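Local structure of transcobalamin-1 (Homo sapiens, 4KKI) at residues A[61-66]-A[102-107]; A[159-164]-A[205-210]. The protein holds vitamin B12 with femtomolar affinity and shields it from stomach acid on its way through the gut. All blocks are in the same frame, centred on the assembly; numbering follows the deposited sequence.

Contact 1: A[61-66]-A[102-107]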
loop_
_atom_site.group_PDB
_atom_site.type_symbol
_atom_site.label_atom_id
_atom_site.label_comp_id
_atom_site.label_asym_id
_atom_site.label_seq_id
_atom_site.Cartn_x
_atom_site.Cartn_y
_atom_site.Cartn_z
ATOM N N LEU A 61 13.235 2.808 4.197
ATOM C CA LEU A 61 14.547 3.415 4.396
ATOM C C LEU A 61 15.696 2.425 4.221
ATOM O O LEU A 61 16.682 2.722 3.544
ATOM C CB LEU A 61 14.618 4.068 5.779
ATOM C CG LEU A 61 13.704 5.285 5.939
ATOM C CD1 LEU A 61 13.593 5.703 7.394
ATOM C CD2 LEU A 61 14.214 6.435 5.085
ATOM N N LYS A 62 15.570 1.251 4.832
ATOM C CA LYS A 62 16.623 0.241 4.758
ATOM C C LYS A 62 16.817 -0.231 3.321
ATOM O O LYS A 62 17.924 -0.583 2.911
ATOM C CB LYS A 62 16.311 -0.938 5.686
ATOM C CG LYS A 62 16.256 -0.559 7.162
ATOM C CD LYS A 62 17.180 -1.420 8.009
ATOM C CE LYS A 62 16.728 -2.869 8.040
ATOM N NZ LYS A 62 17.631 -3.700 8.886
ATOM N N LEU A 63 15.732 -0.210 2.556
ATOM C CA LEU A 63 15.751 -0.639 1.165
ATOM C C LEU A 63 16.616 0.270 0.290
ATOM O O LEU A 63 17.188 -0.175 -0.706
ATOM C CB LEU A 63 14.323 -0.691 0.627
ATOM C CG LEU A 63 14.072 -1.617 -0.558
ATOM C CD1 LEU A 63 14.634 -3.003 -0.282
ATOM C CD2 LEU A 63 12.583 -1.685 -0.819
ATOM N N VAL A 64 16.713 1.541 0.666
ATOM C CA VAL A 64 17.548 2.487 -0.068
ATOM C C VAL A 64 18.848 2.795 0.682
ATOM O O VAL A 64 19.508 3.800 0.420
ATOM C CB VAL A 64 16.785 3.791 -0.394
ATOM C CG1 VAL A 64 15.543 3.476 -1.214
ATOM C CG2 VAL A 64 16.403 4.526 0.878
ATOM N N GLY A 65 19.209 1.917 1.612
ATOM C CA GLY A 65 20.464 2.043 2.331
ATOM C C GLY A 65 20.458 3.186 3.322
ATOM O O GLY A 65 21.452 3.889 3.487
ATOM N N ILE A 66 19.324 3.383 3.981
ATOM C CA ILE A 66 19.213 4.420 4.993
ATOM C C ILE A 66 18.775 3.830 6.327
ATOM O O ILE A 66 17.768 3.126 6.408
ATOM C CB ILE A 66 18.220 5.513 4.580
ATOM C CG1 ILE A 66 18.714 6.244 3.331
ATOM C CG2 ILE A 66 18.024 6.501 5.716
ATOM C CD1 ILE A 66 17.781 7.346 2.872
ATOM N N LEU A 102 12.377 -6.534 8.821
ATOM C CA LEU A 102 13.398 -7.110 9.689
ATOM C C LEU A 102 14.507 -7.803 8.902
ATOM O O LEU A 102 15.597 -8.031 9.423
ATOM C CB LEU A 102 12.776 -8.097 10.685
ATOM C CG LEU A 102 11.975 -7.516 11.853
ATOM C CD1 LEU A 102 11.259 -8.622 12.615
ATOM C CD2 LEU A 102 12.880 -6.721 12.787
ATOM N N GLY A 103 14.230 -8.135 7.647
ATOM C CA GLY A 103 15.165 -8.920 6.864
ATOM C C GLY A 103 15.590 -8.320 5.539
ATOM O O GLY A 103 15.937 -9.060 4.617
ATOM N N VAL A 104 15.564 -6.993 5.438
ATOM C CA VAL A 104 16.033 -6.303 4.236
ATOM C C VAL A 104 17.477 -6.708 3.970
ATOM O O VAL A 104 17.878 -6.951 2.830
ATOM C CB VAL A 104 15.962 -4.769 4.388
ATOM C CG1 VAL A 104 16.455 -4.081 3.124
ATOM C CG2 VAL A 104 14.549 -4.331 4.709
ATOM N N CYS A 105 18.246 -6.788 5.050
ATOM C CA CYS A 105 19.621 -7.258 5.005
ATOM C C CYS A 105 19.958 -7.945 6.326
ATOM O O CYS A 105 19.232 -7.800 7.311
ATOM C CB CYS A 105 20.570 -6.089 4.747
ATOM S SG CYS A 105 20.193 -4.605 5.708
ATOM N N ARG A 106 21.053 -8.693 6.348
ATOM C CA ARG A 106 21.429 -9.432 7.548
ATOM C C ARG A 106 21.911 -8.511 8.663
ATOM O O ARG A 106 22.876 -7.765 8.498
ATOM C CB ARG A 106 22.498 -10.479 7.233
ATOM C CG ARG A 106 22.991 -11.251 8.443
ATOM C CD ARG A 106 22.581 -12.711 8.374
ATOM N NE ARG A 106 23.145 -13.481 9.478
ATOM C CZ ARG A 106 24.362 -14.017 9.467
ATOM N NH1 ARG A 106 25.144 -13.869 8.406
ATOM N NH2 ARG A 106 24.797 -14.702 10.516
ATOM N N ASN A 107 21.223 -8.569 9.799
ATOM C CA ASN A 107 21.646 -7.852 10.993
ATOM C C ASN A 107 21.150 -8.560 12.246
ATOM O O ASN A 107 20.554 -9.635 12.162
ATOM C CB ASN A 107 21.159 -6.403 10.965
ATOM C CG ASN A 107 19.652 -6.289 11.063
ATOM O OD1 ASN A 107 18.923 -7.207 10.691
ATOM N ND2 ASN A 107 19.177 -5.154 11.562
#
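Val104 sets its two methyl groups against the last turn of helix 55-63, where Lys62 and Leu63 meet it within the alpha6-alpha6 helical barrel of the N-terminal domain. The helix closes in a Schellman motif, in which Ile66 N bonds to Leu61 O and Gly65 N to Lys62 O. Gly65 suits the C-prime position because its phi is positive, 72°. Across the contact, Gly103 ends the helical conformation after helix 92-102, and the next residue, Val104, points its side chain toward helix 55-63.

The beta-branch of Val104 divides the work. CG2 packs on Lys62 CB at 3.9 Å, whereas CG1, anti to its own backbone N (chi1 180°), lies against the main chain and comes within 3.8 Å of Lys62 O. Leu63 meets the same methyl from another direction, its side chain running at about a right angle to that of Val104, with CD1 4.0 Å from CG1. A compact branched residue therefore packs against two successive residues of the helix.

Lysine suits its place by having a long apolar stem. That stem slants across Val104 and, kinked midway (chi3 -66°), passes CE by Val104 CB at 4.2 Å, carrying the ammonium toward Cys105 and Asn107. Met72 of helix 69-85 also touches the Lys62 side chain. Cys105, fastened by its disulfide to Cys308, ties this loop to a distant part of the chain and leaves SG 4.2 Å from Lys62 NZ. Asparagine suits the far end because its amide oxygen, OD1, can take a weak hydrogen bond from Glu110 N. No hydrogen bond spans the two segments: the amide atom nearer the lysine is the nitrogen, and Lys62 NZ stands 3.4 Å from Asn107 ND2, two donors in contact without a bond.

Contact 2: A[159-164]-A[205-210]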
loop_
_atom_site.group_PDB
_atom_site.type_symbol
_atom_site.label_atom_id
_atom_site.label_comp_id
_atom_site.label_asym_id
_atom_site.label_seq_id
_atom_site.Cartn_x
_atom_site.Cartn_y
_atom_site.Cartn_z
ATOM N N GLY A 159 10.178 -19.418 2.821
ATOM C CA GLY A 159 9.069 -19.975 3.569
ATOM C C GLY A 159 8.345 -21.009 2.733
ATOM O O GLY A 159 8.523 -21.063 1.516
ATOM N N ASN A 160 7.529 -21.832 3.379
ATOM C CA ASN A 160 6.804 -22.880 2.675
ATOM C C ASN A 160 5.469 -22.380 2.131
ATOM O O ASN A 160 4.587 -21.979 2.890
ATOM C CB ASN A 160 6.599 -24.097 3.581
ATOM C CG ASN A 160 6.280 -25.360 2.801
ATOM O OD1 ASN A 160 5.457 -25.353 1.886
ATOM N ND2 ASN A 160 6.943 -26.455 3.159
ATOM N N TYR A 161 5.334 -22.399 0.810
ATOM C CA TYR A 161 4.100 -21.993 0.152
ATOM C C TYR A 161 3.882 -22.838 -1.098
ATOM O O TYR A 161 4.839 -23.296 -1.720
ATOM C CB TYR A 161 4.140 -20.505 -0.214
ATOM C CG TYR A 161 5.236 -20.136 -1.191
ATOM C CD1 TYR A 161 6.527 -19.881 -0.750
ATOM C CD2 TYR A 161 4.978 -20.039 -2.555
ATOM C CE1 TYR A 161 7.532 -19.545 -1.633
ATOM C CE2 TYR A 161 5.980 -19.702 -3.450
ATOM C CZ TYR A 161 7.256 -19.456 -2.980
ATOM O OH TYR A 161 8.265 -19.121 -3.851
ATOM N N SER A 162 2.621 -23.043 -1.460
ATOM C CA SER A 162 2.294 -23.822 -2.647
ATOM C C SER A 162 2.255 -22.936 -3.884
ATOM O O SER A 162 1.479 -21.983 -3.948
ATOM C CB SER A 162 0.951 -24.529 -2.472
ATOM O OG SER A 162 0.586 -25.218 -3.655
ATOM N N THR A 163 3.096 -23.249 -4.865
ATOM C CA THR A 163 3.103 -22.508 -6.118
ATOM C C THR A 163 1.803 -22.750 -6.873
ATOM O O THR A 163 1.312 -21.871 -7.581
ATOM C CB THR A 163 4.287 -22.907 -7.012
ATOM O OG1 THR A 163 4.196 -24.301 -7.327
ATOM C CG2 THR A 163 5.605 -22.633 -6.306
ATOM N N ALA A 164 1.252 -23.949 -6.715
ATOM C CA ALA A 164 -0.031 -24.291 -7.316
ATOM C C ALA A 164 -1.121 -23.385 -6.761
ATOM O O ALA A 164 -2.015 -22.954 -7.489
ATOM C CB ALA A 164 -0.367 -25.749 -7.053
ATOM N N GLY A 205 17.360 -22.660 -7.618
ATOM C CA GLY A 205 17.114 -23.964 -7.030
ATOM C C GLY A 205 16.292 -23.900 -5.757
ATOM O O GLY A 205 16.172 -24.892 -5.039
ATOM N N GLN A 206 15.718 -22.733 -5.481
ATOM C CA GLN A 206 15.003 -22.509 -4.228
ATOM C C GLN A 206 13.703 -23.298 -4.102
ATOM O O GLN A 206 13.420 -23.873 -3.053
ATOM C CB GLN A 206 14.723 -21.018 -4.022
ATOM C CG GLN A 206 15.791 -20.279 -3.232
ATOM C CD GLN A 206 17.084 -20.111 -4.002
ATOM O OE1 GLN A 206 17.263 -19.134 -4.729
ATOM N NE2 GLN A 206 17.996 -21.063 -3.842
ATOM N N ILE A 207 12.911 -23.324 -5.168
ATOM C CA ILE A 207 11.576 -23.907 -5.096
ATOM C C ILE A 207 11.247 -24.807 -6.286
ATOM O O ILE A 207 11.485 -24.443 -7.437
ATOM C CB ILE A 207 10.498 -22.804 -4.954
ATOM C CG1 ILE A 207 10.491 -22.253 -3.528
ATOM C CG2 ILE A 207 9.120 -23.335 -5.305
ATOM C CD1 ILE A 207 10.204 -23.302 -2.475
ATOM N N LYS A 208 10.707 -25.987 -5.995
ATOM C CA LYS A 208 10.242 -26.898 -7.033
ATOM C C LYS A 208 8.743 -26.720 -7.264
ATOM O O LYS A 208 8.011 -26.318 -6.359
ATOM C CB LYS A 208 10.541 -28.347 -6.645
ATOM C CG LYS A 208 12.014 -28.637 -6.408
ATOM C CD LYS A 208 12.224 -30.076 -5.962
ATOM C CE LYS A 208 13.692 -30.366 -5.697
ATOM N NZ LYS A 208 13.906 -31.760 -5.219
ATOM N N ALA A 209 8.292 -27.023 -8.477
ATOM C CA ALA A 209 6.878 -26.902 -8.821
ATOM C C ALA A 209 6.515 -27.800 -9.995
ATOM O O ALA A 209 7.393 -28.331 -10.675
ATOM C CB ALA A 209 6.534 -25.459 -9.144
ATOM N N ASP A 210 5.217 -27.969 -10.227
ATOM C CA ASP A 210 4.747 -28.693 -11.399
ATOM C C ASP A 210 5.220 -27.962 -12.646
ATOM O O ASP A 210 5.018 -26.756 -12.775
ATOM C CB ASP A 210 3.221 -28.799 -11.401
ATOM C CG ASP A 210 2.696 -29.694 -10.296
ATOM O OD1 ASP A 210 3.420 -30.627 -9.889
ATOM O OD2 ASP A 210 1.557 -29.466 -9.837
HETATM O O HOH W 1 3.454 -26.700 -8.318
#
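The phenol ring of Tyr161 is the flat group here, and Ile207 approaches it obliquely at the hydroxyl end, with CG1 3.9 Å from Tyr161 OH and 4.3 Å from CZ. The tyrosine side chain also touches Leu154 and Cys155 of helix 144-156 and Val198 of helix 185-203. A large aromatic suits this place because it can touch two helices and still reach the loop.

Thr163, in the first turn of helix 163-169, offers the loop two different surfaces. Its methyl CG2 lies 3.7 Å from Ile207 CG2, the two side chains running alongside one another with opposite headings. Its hydroxyl sits close beside a methyl, OG1 being 3.2 Å from Ala209 CB, and alanine suits that spot by its small size. OG1 is hydrogen-bonded to a water at 2.7 Å; the same water accepts from Asp210 N at 2.9 Å, so the bridge joins the helix start to the loop backbone. A valine in place of Thr163 would probably leave this water without its hydroxyl partner and break the link to Asp210 N.

Just before it, Ser162 is the N-cap, with OG accepting from Glu165 N. Beyond Asp210, whose carbonyl O bonds to Ser213 OG and whose side is touched by a glycan, helix 213-229 begins. Far from the cobalamin site, the contact thus packs the N-capped start of helix 163-169 on the loop between helices 185-203 and 213-229, a junction of helix end and interhelical loop in the alpha6-alpha6 barrel domain.

Both contacts belong to the helical N-terminal domain, and they follow in series: contact 1, 61-66 with 102-107, closes before contact 2, 159-164 with 205-210, opens. Their centres lie about 25 Å apart and their nearest atoms about 12 Å, so they do not touch. Contact 1 is the more deeply placed, its centre about 19 Å from that of the chain against about 26 Å for contact 2. It lies nearer the cobalamin pocket without touching the ligand: the Leu63 side chain is about 13 Å from cyanocobalamin and about 10 Å from the side chain of Gln289, a binding residue. Contact 2 instead neighbours a surface glycan, about 7 Å from the Ala209 side chain.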